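Local coordinates for protein ribonuclease H (Uncultured organism, PDB 4IBN) that probably cleaves the RNA strand of RNA-DNA hybrids endonucleolytically, with magnesium as cofactor, leaving 5'-phosphomonoester ends, at residues 22-26 with 65-71; 72-76 with 128-132; 156-160 with 178-183. One frame throughout, in Å; residues are numbered along the deposited sequence.

Contact 1. Residues 22-26 with 65-71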
ATOM      1  N   ASP A  22       4.815  -2.273   0.833  1.00 18.23           N
ATOM      2  CA  ASP A  22       5.725  -2.376   1.963  1.00 18.56           C
ATOM      3  C   ASP A  22       6.388  -1.056   2.229  1.00 19.00           C
ATOM      4  O   ASP A  22       6.299  -0.191   1.469  1.00 17.11           O
ATOM      5  CB  ASP A  22       6.793  -3.449   1.807  1.00 20.52           C
ATOM      6  CG  ASP A  22       7.503  -3.743   3.112  1.00 27.27           C
ATOM      7  OD1 ASP A  22       6.857  -3.957   4.076  1.00 33.72           O
ATOM      8  OD2 ASP A  22       8.700  -3.660   3.201  1.00 40.88           O
ATOM      9  N   GLU A  23       6.998  -0.953   3.388  1.00 20.66           N
ATOM     10  CA  GLU A  23       7.716   0.249   3.749  1.00 20.51           C
ATOM     11  C   GLU A  23       8.978  -0.117   4.484  1.00 22.35           C
ATOM     12  O   GLU A  23       9.045  -1.160   5.040  1.00 19.72           O
ATOM     13  CB  GLU A  23       6.865   1.140   4.620  1.00 20.67           C
ATOM     14  CG  GLU A  23       6.420   0.550   5.942  1.00 21.25           C
ATOM     15  CD  GLU A  23       5.536  -0.679   5.748  1.00 30.20           C
ATOM     16  OE1 GLU A  23       4.572  -0.568   5.009  1.00 31.02           O
ATOM     17  OE2 GLU A  23       5.809  -1.742   6.297  1.00 36.14           O
ATOM     18  N   SER A  24       9.968   0.750   4.426  1.00 19.02           N
ATOM     19  CA  SER A  24      11.127   0.518   5.212  1.00 19.06           C
ATOM     20  C   SER A  24      11.874   1.805   5.522  1.00 17.64           C
ATOM     21  O   SER A  24      11.924   2.693   4.725  1.00 20.35           O
ATOM     22  CB  SER A  24      12.050  -0.401   4.469  1.00 23.50           C
ATOM     23  OG  SER A  24      13.092  -0.797   5.295  1.00 28.47           O
ATOM     24  N   CYS A  25      12.497   1.833   6.685  1.00 19.25           N
ATOM     25  CA  CYS A  25      13.451   2.857   7.025  1.00 20.95           C
ATOM     26  C   CYS A  25      14.833   2.226   7.054  1.00 20.03           C
ATOM     27  O   CYS A  25      14.955   1.058   7.240  1.00 23.36           O
ATOM     28  CB  CYS A  25      13.184   3.420   8.393  1.00 22.98           C
ATOM     29  SG  CYS A  25      11.798   4.534   8.461  1.00 26.94           S
ATOM     30  N   LEU A  26      15.852   3.029   6.853  1.00 20.30           N
ATOM     31  CA  LEU A  26      17.200   2.555   6.896  1.00 23.15           C
ATOM     32  C   LEU A  26      17.999   3.259   7.950  1.00 25.48           C
ATOM     33  O   LEU A  26      18.017   4.422   7.978  1.00 31.52           O
ATOM     34  CB  LEU A  26      17.887   2.819   5.583  1.00 23.98           C
ATOM     35  CG  LEU A  26      17.328   2.293   4.298  1.00 26.97           C
ATOM     36  CD1 LEU A  26      18.027   3.013   3.197  1.00 32.88           C
ATOM     37  CD2 LEU A  26      17.625   0.879   4.233  1.00 28.48           C
ATOM     38  N   THR A  65      12.056  10.081   8.489  1.00 17.75           N
ATOM     39  CA  THR A  65      10.679   9.661   8.533  1.00 16.50           C
ATOM     40  C   THR A  65      10.512   8.483   9.472  1.00 19.62           C
ATOM     41  O   THR A  65      11.422   8.156  10.166  1.00 21.35           O
ATOM     42  CB  THR A  65      10.174   9.370   7.119  1.00 17.11           C
ATOM     43  OG1 THR A  65       8.770   9.151   7.138  1.00 17.74           O
ATOM     44  CG2 THR A  65      10.872   8.191   6.537  1.00 18.00           C
ATOM     45  N   THR A  66       9.323   7.928   9.504  1.00 18.52           N
ATOM     46  CA  THR A  66       9.017   6.794  10.349  1.00 18.30           C
ATOM     47  C   THR A  66       8.328   5.667   9.576  1.00 17.22           C
ATOM     48  O   THR A  66       7.839   5.864   8.557  1.00 17.02           O
ATOM     49  CB  THR A  66       8.115   7.169  11.524  1.00 18.27           C
ATOM     50  OG1 THR A  66       6.866   7.531  11.019  1.00 18.44           O
ATOM     51  CG2 THR A  66       8.646   8.298  12.273  1.00 21.08           C
ATOM     52  N   ASN A  67       8.332   4.473  10.137  1.00 19.31           N
ATOM     53  CA  ASN A  67       7.744   3.350   9.479  1.00 18.57           C
ATOM     54  C   ASN A  67       6.253   3.548   9.318  1.00 16.94           C
ATOM     55  O   ASN A  67       5.737   3.228   8.313  1.00 22.05           O
ATOM     56  CB  ASN A  67       7.995   2.026  10.177  1.00 24.49           C
ATOM     57  CG  ASN A  67       9.367   1.488   9.923  1.00 32.20           C
ATOM     58  OD1 ASN A  67       9.655   0.982   8.863  1.00 40.32           O
ATOM     59  ND2 ASN A  67      10.231   1.612  10.900  1.00 42.98           N
ATOM     60  N   ASN A  68       5.604   4.092  10.322  1.00 19.63           N
ATOM     61  CA  ASN A  68       4.185   4.356  10.242  1.00 19.09           C
ATOM     62  C   ASN A  68       3.847   5.371   9.186  1.00 19.59           C
ATOM     63  O   ASN A  68       2.862   5.248   8.542  1.00 18.58           O
ATOM     64  CB  ASN A  68       3.606   4.787  11.569  1.00 19.68           C
ATOM     65  CG  ASN A  68       3.483   3.651  12.569  1.00 23.77           C
ATOM     66  OD1 ASN A  68       3.696   2.536  12.266  1.00 27.23           O
ATOM     67  ND2 ASN A  68       3.116   3.980  13.757  1.00 29.17           N
ATOM     68  N   ARG A  69       4.654   6.402   9.072  1.00 15.90           N
ATOM     69  CA  ARG A  69       4.374   7.372   8.053  1.00 17.67           C
ATOM     70  C   ARG A  69       4.501   6.742   6.658  1.00 18.02           C
ATOM     71  O   ARG A  69       3.681   6.917   5.819  1.00 18.27           O
ATOM     72  CB  ARG A  69       5.360   8.543   8.130  1.00 19.77           C
ATOM     73  CG  ARG A  69       4.991   9.717   8.997  1.00 24.35           C
ATOM     74  CD  ARG A  69       5.893  11.006   8.686  1.00 24.61           C
ATOM     75  NE  ARG A  69       5.834  11.472   7.311  1.00 27.22           N
ATOM     76  CZ  ARG A  69       4.890  12.248   6.829  1.00 28.31           C
ATOM     77  NH1 ARG A  69       3.941  12.640   7.621  1.00 31.01           N
ATOM     78  NH2 ARG A  69       4.877  12.607   5.581  1.00 26.72           N
ATOM     79  N   MET A  70       5.573   6.019   6.441  1.00 15.58           N
ATOM     80  CA  MET A  70       5.792   5.401   5.158  1.00 17.24           C
ATOM     81  C   MET A  70       4.714   4.335   4.792  1.00 17.84           C
ATOM     82  O   MET A  70       4.360   4.165   3.664  1.00 17.96           O
ATOM     83  CB  MET A  70       7.242   4.901   5.004  1.00 17.25           C
ATOM     84  CG  MET A  70       8.262   5.983   5.110  1.00 19.69           C
ATOM     85  SD  MET A  70       7.889   7.489   4.130  1.00 22.42           S
ATOM     86  CE  MET A  70       8.074   6.905   2.516  1.00 24.45           C
ATOM     87  N   ALA A  71       4.246   3.628   5.788  1.00 16.21           N
ATOM     88  CA  ALA A  71       3.197   2.687   5.553  1.00 16.32           C
ATOM     89  C   ALA A  71       1.964   3.436   5.044  1.00 15.80           C
ATOM     90  O   ALA A  71       1.358   3.017   4.129  1.00 18.23           O
ATOM     91  CB  ALA A  71       2.891   1.940   6.786  1.00 15.82           C
TER
HETATM   92  O   HOH W   1      11.960  -0.183   8.670  1.00 34.22           O
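Glu23 and Cys25, two residues apart on strand 22-25, reach across to the first turn of helix 67-71, which runs roughly antiparallel to the strand at an axis distance of 7.3 Å. No direct hydrogen bond joins the two segments, and most of the contact is van der Waals packing. The side chain of Glu23 lies along the helix backbone: its CB sits 3.8 Å from Met70 CB, and CG rests 3.6 Å from the carbonyl O of Asn67. CG stands between the backbone N and the carbonyl carbon (chi1 61°), and the chain then bends at chi2 (-62°), which folds the carboxylate over Ala71, OE1 being 3.5 Å from its CB. Cys25 sends SG against the backbone just before the helix, 3.8 Å from Thr66 C, with Thr65 CG2 and the side-chain ND2 of Asn67 a little farther off.

In typical type 1 RNases H the first strand gives one catalytic aspartate and the first helix a glutamate; here Asp22 and Glu23 both stand on the strand, as in type 2 enzymes. Ala71 stands where type 1 enzymes usually carry the helix glutamate, and the carboxylate of Glu23, from the strand, probably takes over that place. Asp96 approaches both acids, and with Asn159 these residues probably make up the atypical DEDN motif of this enzyme.

One water provides a polar link between the segments: water 1 accepts from Cys25 N at 2.9 Å and donates to Asn67 OD1 at 2.6 Å. Thr66 is the N-cap and holds the start of the helix, its OG1 accepting from Arg69 N at 3.2 Å, with an N-H...O angle of 158°. Thr65 OG1 hydrogen-bonds Glu62, which also forms a salt bridge with Arg69.

Contact 2. Residues 72-76 with 128-132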
ATOM      1  N   LEU A  72       1.658   4.559   5.664  1.00 16.51           N
ATOM      2  CA  LEU A  72       0.536   5.361   5.198  1.00 16.91           C
ATOM      3  C   LEU A  72       0.746   5.910   3.780  1.00 18.76           C
ATOM      4  O   LEU A  72      -0.141   5.916   2.998  1.00 18.75           O
ATOM      5  CB  LEU A  72       0.128   6.429   6.214  1.00 16.84           C
ATOM      6  CG  LEU A  72      -0.626   5.935   7.416  1.00 18.30           C
ATOM      7  CD1 LEU A  72      -0.546   6.914   8.559  1.00 16.08           C
ATOM      8  CD2 LEU A  72      -2.014   5.669   7.024  1.00 17.95           C
ATOM      9  N   ARG A  73       1.954   6.332   3.469  1.00 16.38           N
ATOM     10  CA  ARG A  73       2.249   6.786   2.129  1.00 18.20           C
ATOM     11  C   ARG A  73       2.095   5.692   1.094  1.00 15.87           C
ATOM     12  O   ARG A  73       1.749   5.964  -0.019  1.00 18.54           O
ATOM     13  CB  ARG A  73       3.608   7.456   2.037  1.00 18.31           C
ATOM     14  CG  ARG A  73       3.715   8.550   3.035  1.00 25.44           C
ATOM     15  CD  ARG A  73       4.410   9.787   2.586  1.00 27.16           C
ATOM     16  NE  ARG A  73       4.171  10.142   1.208  1.00 26.33           N
ATOM     17  CZ  ARG A  73       5.065  10.789   0.502  1.00 35.69           C
ATOM     18  NH1 ARG A  73       6.180  11.136   1.080  1.00 34.66           N
ATOM     19  NH2 ARG A  73       4.864  11.113  -0.754  1.00 35.53           N
ATOM     20  N   SER A  74       2.367   4.456   1.489  1.00 16.84           N
ATOM     21  CA  SER A  74       2.205   3.368   0.562  1.00 17.74           C
ATOM     22  C   SER A  74       0.759   3.279   0.139  1.00 17.01           C
ATOM     23  O   SER A  74       0.466   3.019  -0.980  1.00 19.04           O
ATOM     24  CB  SER A  74       2.737   2.037   1.123  1.00 18.78           C
ATOM     25  OG  SER A  74       1.872   1.372   1.993  1.00 20.25           O
ATOM     26  N   VAL A  75      -0.133   3.470   1.074  1.00 17.44           N
ATOM     27  CA  VAL A  75      -1.536   3.496   0.710  1.00 16.66           C
ATOM     28  C   VAL A  75      -1.890   4.695  -0.148  1.00 19.11           C
ATOM     29  O   VAL A  75      -2.494   4.577  -1.159  1.00 18.17           O
ATOM     30  CB  VAL A  75      -2.411   3.581   1.942  1.00 16.13           C
ATOM     31  CG1 VAL A  75      -3.893   3.677   1.557  1.00 19.48           C
ATOM     32  CG2 VAL A  75      -2.211   2.413   2.779  1.00 16.91           C
ATOM     33  N   ILE A  76      -1.493   5.865   0.294  1.00 16.67           N
ATOM     34  CA  ILE A  76      -1.857   7.038  -0.433  1.00 16.48           C
ATOM     35  C   ILE A  76      -1.333   7.044  -1.834  1.00 19.96           C
ATOM     36  O   ILE A  76      -2.029   7.317  -2.746  1.00 19.87           O
ATOM     37  CB  ILE A  76      -1.311   8.267   0.255  1.00 18.28           C
ATOM     38  CG1 ILE A  76      -1.929   8.433   1.612  1.00 18.25           C
ATOM     39  CG2 ILE A  76      -1.528   9.493  -0.555  1.00 21.01           C
ATOM     40  CD1 ILE A  76      -1.167   9.395   2.520  1.00 19.89           C
ATOM     41  N   LEU A 128      -2.193  12.256   8.024  1.00 17.53           N
ATOM     42  CA  LEU A 128      -1.937  11.273   7.010  1.00 19.33           C
ATOM     43  C   LEU A 128      -3.026  10.231   6.900  1.00 17.50           C
ATOM     44  O   LEU A 128      -3.338   9.827   5.859  1.00 20.05           O
ATOM     45  CB  LEU A 128      -0.593  10.601   7.192  1.00 20.39           C
ATOM     46  CG  LEU A 128       0.662  11.086   6.518  1.00 30.99           C
ATOM     47  CD1 LEU A 128       1.656   9.986   6.640  1.00 25.52           C
ATOM     48  CD2 LEU A 128       0.500  11.415   5.111  1.00 22.24           C
ATOM     49  N   TRP A 129      -3.586   9.816   8.006  1.00 18.99           N
ATOM     50  CA  TRP A 129      -4.672   8.875   7.967  1.00 18.69           C
ATOM     51  C   TRP A 129      -5.834   9.474   7.198  1.00 19.27           C
ATOM     52  O   TRP A 129      -6.447   8.822   6.436  1.00 19.52           O
ATOM     53  CB  TRP A 129      -5.137   8.499   9.361  1.00 19.35           C
ATOM     54  CG  TRP A 129      -4.398   7.376   9.948  1.00 18.97           C
ATOM     55  CD1 TRP A 129      -3.523   7.428  10.975  1.00 18.11           C
ATOM     56  CD2 TRP A 129      -4.470   6.021   9.560  1.00 17.16           C
ATOM     57  NE1 TRP A 129      -3.056   6.201  11.256  1.00 17.60           N
ATOM     58  CE2 TRP A 129      -3.614   5.311  10.394  1.00 16.31           C
ATOM     59  CE3 TRP A 129      -5.209   5.327   8.621  1.00 19.53           C
ATOM     60  CZ2 TRP A 129      -3.450   3.963  10.284  1.00 18.58           C
ATOM     61  CZ3 TRP A 129      -5.019   3.995   8.517  1.00 18.34           C
ATOM     62  CH2 TRP A 129      -4.160   3.325   9.344  1.00 19.80           C
ATOM     63  N   GLN A 130      -6.098  10.743   7.420  1.00 17.78           N
ATOM     64  CA  GLN A 130      -7.156  11.395   6.684  1.00 19.12           C
ATOM     65  C   GLN A 130      -6.902  11.433   5.186  1.00 19.70           C
ATOM     66  O   GLN A 130      -7.779  11.230   4.437  1.00 19.76           O
ATOM     67  CB  GLN A 130      -7.444  12.810   7.216  1.00 20.45           C
ATOM     68  CG  GLN A 130      -8.017  12.846   8.583  1.00 21.87           C
ATOM     69  CD  GLN A 130      -8.309  14.269   9.070  1.00 27.35           C
ATOM     70  OE1 GLN A 130      -7.722  15.188   8.635  1.00 28.60           O
ATOM     71  NE2 GLN A 130      -9.210  14.399   9.958  1.00 30.98           N
ATOM     72  N   GLU A 131      -5.678  11.707   4.801  1.00 18.82           N
ATOM     73  CA  GLU A 131      -5.291  11.643   3.422  1.00 18.80           C
ATOM     74  C   GLU A 131      -5.410  10.225   2.839  1.00 19.58           C
ATOM     75  O   GLU A 131      -5.794  10.048   1.733  1.00 19.15           O
ATOM     76  CB  GLU A 131      -3.854  12.146   3.236  1.00 21.91           C
ATOM     77  CG  GLU A 131      -3.666  13.571   3.490  1.00 29.10           C
ATOM     78  CD  GLU A 131      -2.314  14.110   3.010  1.00 40.23           C
ATOM     79  OE1 GLU A 131      -1.721  13.536   2.102  1.00 42.10           O
ATOM     80  OE2 GLU A 131      -1.909  15.139   3.519  1.00 46.41           O
ATOM     81  N   ALA A 132      -5.042   9.244   3.607  1.00 17.38           N
ATOM     82  CA  ALA A 132      -5.187   7.908   3.138  1.00 17.37           C
ATOM     83  C   ALA A 132      -6.616   7.509   2.933  1.00 17.56           C
ATOM     84  O   ALA A 132      -6.915   6.820   2.025  1.00 18.41           O
ATOM     85  CB  ALA A 132      -4.540   6.972   4.054  1.00 19.57           C
TER
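Leu72 and Trp129 meet because both turn CG beside the backbone N, anti to the carbonyl carbon (chi1 -75° and -87°): the leucine continues from a CB aimed at the neighbouring helix, whereas the tryptophan leaves its helix pointing elsewhere and swings its ring back. The two side chains cross at about a right angle. Leu72 CD2 lands over the middle of the indole, 3.5 Å from the centroid of the Trp129 six-membered ring and almost on its normal, a CH-pi contact. The other methyl of Leu72 lies toward the pyrrole end, CD1 being 3.8 Å from Trp129 NE1.

Leu128 splits its two methyls between Leu72 and Ile76: CD1 touches Leu72 CB at 3.9 Å, while CD2 meets Ile76 CD1 at 3.7 Å. One turn after Leu72, Ile76 CG1 presses against the backbone of the facing helix, 3.6 Å from Ala132 CA; the small alanine allows this approach, and its methyl is also bordered by Val75 CG1 and Leu72 CD2.

Helices 67-82 and 126-136 run side by side, the axes of their short segments 9.1 Å apart and inclined by 24°. Together with helix 98-113, which supplies Ile100, Met104 and Val108, they form the helical layer on one face of the RNase H sheet, with an apolar interior.

The indole is fixed from several directions: NE1 hydrogen-bonds Tyr99 OH, and the rings of Tyr99 and Trp111 meet it obliquely. Replacing Trp129 by an alanine removes the indole, which would probably open a gap against Leu72 CD2 and leave Tyr99 OH without its NE1 partner. Glu131 lays its CB 3.9 Å from Ile76 CD1, while its carboxylate pairs with Arg80. Arg73, whose CG skirts Leu128, forms a salt bridge with Glu62.

Contact 3. Residues 156-160 with 178-183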
ATOM      1  N   GLU A 156       8.021  -9.372  -0.737  1.00 14.88           N
ATOM      2  CA  GLU A 156       9.446  -9.182  -0.706  1.00 14.58           C
ATOM      3  C   GLU A 156       9.927  -8.260  -1.790  1.00 16.78           C
ATOM      4  O   GLU A 156      10.871  -7.592  -1.586  1.00 17.52           O
ATOM      5  CB  GLU A 156      10.249 -10.488  -0.599  1.00 20.58           C
ATOM      6  CG  GLU A 156       9.830 -11.373   0.554  1.00 19.56           C
ATOM      7  CD  GLU A 156      10.972 -12.025   1.340  1.00 27.92           C
ATOM      8  OE1 GLU A 156      12.090 -11.557   1.238  1.00 28.32           O
ATOM      9  OE2 GLU A 156      10.771 -13.039   2.007  1.00 22.65           O
ATOM     10  N   TYR A 157       9.287  -8.291  -2.947  1.00 15.73           N
ATOM     11  CA  TYR A 157       9.638  -7.345  -3.990  1.00 15.94           C
ATOM     12  C   TYR A 157       9.313  -5.929  -3.544  1.00 14.87           C
ATOM     13  O   TYR A 157      10.053  -5.014  -3.728  1.00 15.41           O
ATOM     14  CB  TYR A 157       8.958  -7.660  -5.322  1.00 17.19           C
ATOM     15  CG  TYR A 157       9.300  -6.657  -6.385  1.00 17.63           C
ATOM     16  CD1 TYR A 157       8.384  -5.771  -6.861  1.00 18.84           C
ATOM     17  CD2 TYR A 157      10.566  -6.566  -6.864  1.00 17.15           C
ATOM     18  CE1 TYR A 157       8.716  -4.834  -7.781  1.00 18.20           C
ATOM     19  CE2 TYR A 157      10.906  -5.650  -7.776  1.00 19.39           C
ATOM     20  CZ  TYR A 157       9.986  -4.780  -8.251  1.00 20.26           C
ATOM     21  OH  TYR A 157      10.292  -3.858  -9.178  1.00 21.50           O
ATOM     22  N   ALA A 158       8.149  -5.794  -2.941  1.00 17.51           N
ATOM     23  CA  ALA A 158       7.714  -4.479  -2.525  1.00 16.64           C
ATOM     24  C   ALA A 158       8.671  -3.924  -1.507  1.00 17.35           C
ATOM     25  O   ALA A 158       8.921  -2.779  -1.498  1.00 18.10           O
ATOM     26  CB  ALA A 158       6.314  -4.510  -1.966  1.00 16.31           C
ATOM     27  N   ASN A 159       9.162  -4.780  -0.649  1.00 16.01           N
ATOM     28  CA  ASN A 159      10.159  -4.348   0.315  1.00 17.92           C
ATOM     29  C   ASN A 159      11.428  -3.908  -0.374  1.00 18.25           C
ATOM     30  O   ASN A 159      12.040  -2.926  -0.028  1.00 18.67           O
ATOM     31  CB  ASN A 159      10.483  -5.448   1.316  1.00 19.12           C
ATOM     32  CG  ASN A 159      11.473  -5.019   2.360  1.00 25.26           C
ATOM     33  OD1 ASN A 159      11.153  -4.305   3.237  1.00 35.56           O
ATOM     34  ND2 ASN A 159      12.640  -5.491   2.258  1.00 27.45           N
ATOM     35  N   HIS A 160      11.783  -4.659  -1.395  1.00 19.25           N
ATOM     36  CA  HIS A 160      12.951  -4.304  -2.160  1.00 19.13           C
ATOM     37  C   HIS A 160      12.747  -2.919  -2.761  1.00 17.78           C
ATOM     38  O   HIS A 160      13.647  -2.148  -2.830  1.00 17.77           O
ATOM     39  CB  HIS A 160      13.185  -5.308  -3.277  1.00 18.59           C
ATOM     40  CG  HIS A 160      13.894  -4.754  -4.456  1.00 22.06           C
ATOM     41  ND1 HIS A 160      15.255  -4.679  -4.526  1.00 25.38           N
ATOM     42  CD2 HIS A 160      13.436  -4.279  -5.623  1.00 25.24           C
ATOM     43  CE1 HIS A 160      15.602  -4.145  -5.669  1.00 25.33           C
ATOM     44  NE2 HIS A 160      14.516  -3.914  -6.363  1.00 27.54           N
ATOM     45  N   SER A 178       7.115  -2.313 -14.278  1.00 22.56           N
ATOM     46  CA  SER A 178       7.656  -3.005 -13.139  1.00 20.79           C
ATOM     47  C   SER A 178       8.983  -3.686 -13.317  1.00 22.65           C
ATOM     48  O   SER A 178       9.265  -4.222 -14.317  1.00 27.09           O
ATOM     49  CB  SER A 178       6.666  -4.011 -12.576  1.00 18.50           C
ATOM     50  OG  SER A 178       7.123  -4.599 -11.419  1.00 20.58           O
ATOM     51  N   GLY A 179       9.726  -3.728 -12.254  1.00 19.66           N
ATOM     52  CA  GLY A 179      10.953  -4.475 -12.222  1.00 20.55           C
ATOM     53  C   GLY A 179      10.797  -5.884 -11.679  1.00 20.68           C
ATOM     54  O   GLY A 179      11.741  -6.568 -11.499  1.00 21.29           O
ATOM     55  N   TYR A 180       9.574  -6.298 -11.432  1.00 17.75           N
ATOM     56  CA  TYR A 180       9.376  -7.532 -10.725  1.00 17.36           C
ATOM     57  C   TYR A 180      10.008  -8.716 -11.436  1.00 17.84           C
ATOM     58  O   TYR A 180      10.619  -9.515 -10.852  1.00 18.53           O
ATOM     59  CB  TYR A 180       7.876  -7.869 -10.523  1.00 19.44           C
ATOM     60  CG  TYR A 180       7.725  -9.231  -9.886  1.00 16.00           C
ATOM     61  CD1 TYR A 180       7.837  -9.385  -8.538  1.00 16.84           C
ATOM     62  CD2 TYR A 180       7.547 -10.353 -10.627  1.00 18.03           C
ATOM     63  CE1 TYR A 180       7.780 -10.582  -7.957  1.00 17.19           C
ATOM     64  CE2 TYR A 180       7.478 -11.556 -10.049  1.00 16.82           C
ATOM     65  CZ  TYR A 180       7.596 -11.669  -8.715  1.00 15.16           C
ATOM     66  OH  TYR A 180       7.574 -12.842  -8.120  1.00 19.55           O
ATOM     67  N   GLU A 181       9.823  -8.808 -12.725  1.00 19.24           N
ATOM     68  CA  GLU A 181      10.283  -9.982 -13.410  1.00 22.16           C
ATOM     69  C   GLU A 181      11.791 -10.124 -13.393  1.00 19.12           C
ATOM     70  O   GLU A 181      12.291 -11.175 -13.303  1.00 21.98           O
ATOM     71  CB  GLU A 181       9.716 -10.004 -14.818  1.00 22.86           C
ATOM     72  CG  GLU A 181       8.235 -10.364 -14.821  1.00 29.16           C
ATOM     73  CD  GLU A 181       7.299  -9.178 -14.519  1.00 32.50           C
ATOM     74  OE1 GLU A 181       7.768  -8.049 -14.388  1.00 37.29           O
ATOM     75  OE2 GLU A 181       6.091  -9.401 -14.464  1.00 30.36           O
ATOM     76  N   GLU A 182      12.478  -9.032 -13.558  1.00 20.82           N
ATOM     77  CA  GLU A 182      13.917  -9.052 -13.494  1.00 20.57           C
ATOM     78  C   GLU A 182      14.391  -9.399 -12.076  1.00 20.44           C
ATOM     79  O   GLU A 182      15.259 -10.173 -11.896  1.00 22.94           O
ATOM     80  CB  GLU A 182      14.500  -7.743 -14.011  1.00 23.62           C
ATOM     81  CG  GLU A 182      14.219  -7.443 -15.487  1.00 28.61           C
ATOM     82  CD  GLU A 182      15.052  -8.278 -16.502  1.00 42.01           C
ATOM     83  OE1 GLU A 182      15.911  -9.101 -16.143  1.00 45.20           O
ATOM     84  OE2 GLU A 182      14.855  -8.102 -17.705  1.00 48.07           O
ATOM     85  N   TRP A 183      13.749  -8.839 -11.072  1.00 19.53           N
ATOM     86  CA  TRP A 183      14.098  -9.139  -9.699  1.00 18.78           C
ATOM     87  C   TRP A 183      13.900 -10.638  -9.396  1.00 18.92           C
ATOM     88  O   TRP A 183      14.638 -11.241  -8.708  1.00 17.49           O
ATOM     89  CB  TRP A 183      13.230  -8.293  -8.732  1.00 19.26           C
ATOM     90  CG  TRP A 183      13.360  -8.602  -7.269  1.00 18.93           C
ATOM     91  CD1 TRP A 183      14.236  -8.080  -6.407  1.00 18.51           C
ATOM     92  CD2 TRP A 183      12.540  -9.477  -6.515  1.00 21.02           C
ATOM     93  NE1 TRP A 183      14.060  -8.586  -5.177  1.00 20.40           N
ATOM     94  CE2 TRP A 183      13.000  -9.447  -5.213  1.00 21.69           C
ATOM     95  CE3 TRP A 183      11.442 -10.268  -6.810  1.00 19.91           C
ATOM     96  CZ2 TRP A 183      12.418 -10.185  -4.234  1.00 18.50           C
ATOM     97  CZ3 TRP A 183      10.904 -10.996  -5.856  1.00 20.05           C
ATOM     98  CH2 TRP A 183      11.359 -10.943  -4.571  1.00 19.73           C
TER
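Glu156 opens the contact with its aliphatic part, CB lying 4.1 Å from CH2 at the far end of the Trp183 indole; its carboxylate is directed elsewhere, to the backbone N of Gly151. Tyr157 carries most of what follows. Its CG is anti to the backbone N (chi1 179°), which sends the ring between Tyr180 and Trp183. Over Trp183 it sets CB, 3.9 Å from the centroid of the six-membered ring, and presents an edge, CD2 coming to 3.5 Å from Trp183 CG; the tyrosine plane and the five-membered ring are inclined at 61° in an edge-to-face pair. Tyr180 meets one face of the Tyr157 ring twice. Its CA stands 3.9 Å from the Tyr157 centroid, a CH-pi contact, and its ring turns an edge to that face with the planes at 84°, CD1 being 3.8 Å from Tyr157 CG. At the end of the tyrosine, OH hydrogen-bonds Asp57, whose carboxylate also receives Gly179 N and bonds Ser178 OG. The same serine oxygen accepts from Tyr180 N at 3.0 Å, closing an ST turn that leads into helix 180-183. One turn beyond Tyr157, His160 lays its imidazole obliquely against the five-membered ring of Trp183, with CD1 of that tryptophan 3.9 Å from His160 CG and over the imidazole face. Tyr157, His160, Tyr180 and Trp183 thus form an aromatic cluster joining the long helix 153-168 of the RNase H fold to the short helix that follows edge strand 176-177.

Overall arrangement
Along the chain the three contacts close in series, 1 before 2 before 3. Contacts 1 and 2 share helix 67-82, use successive turns of it, and have centres 12 Å apart; the first packs that helix on strand 16-25 within the central sheet, the second on helix 126-136. Contact 3, whose centre is about 18 Å from that of contact 1, belongs to helix 153-168 on the other face of the sheet. It touches contact 1 near Asp22 and Asn159, two of the probable active-site residues, while its aromatic cluster lies to one side. Contacts 2 and 3, 22 Å apart between centres, flank the chain's centre on opposite sides.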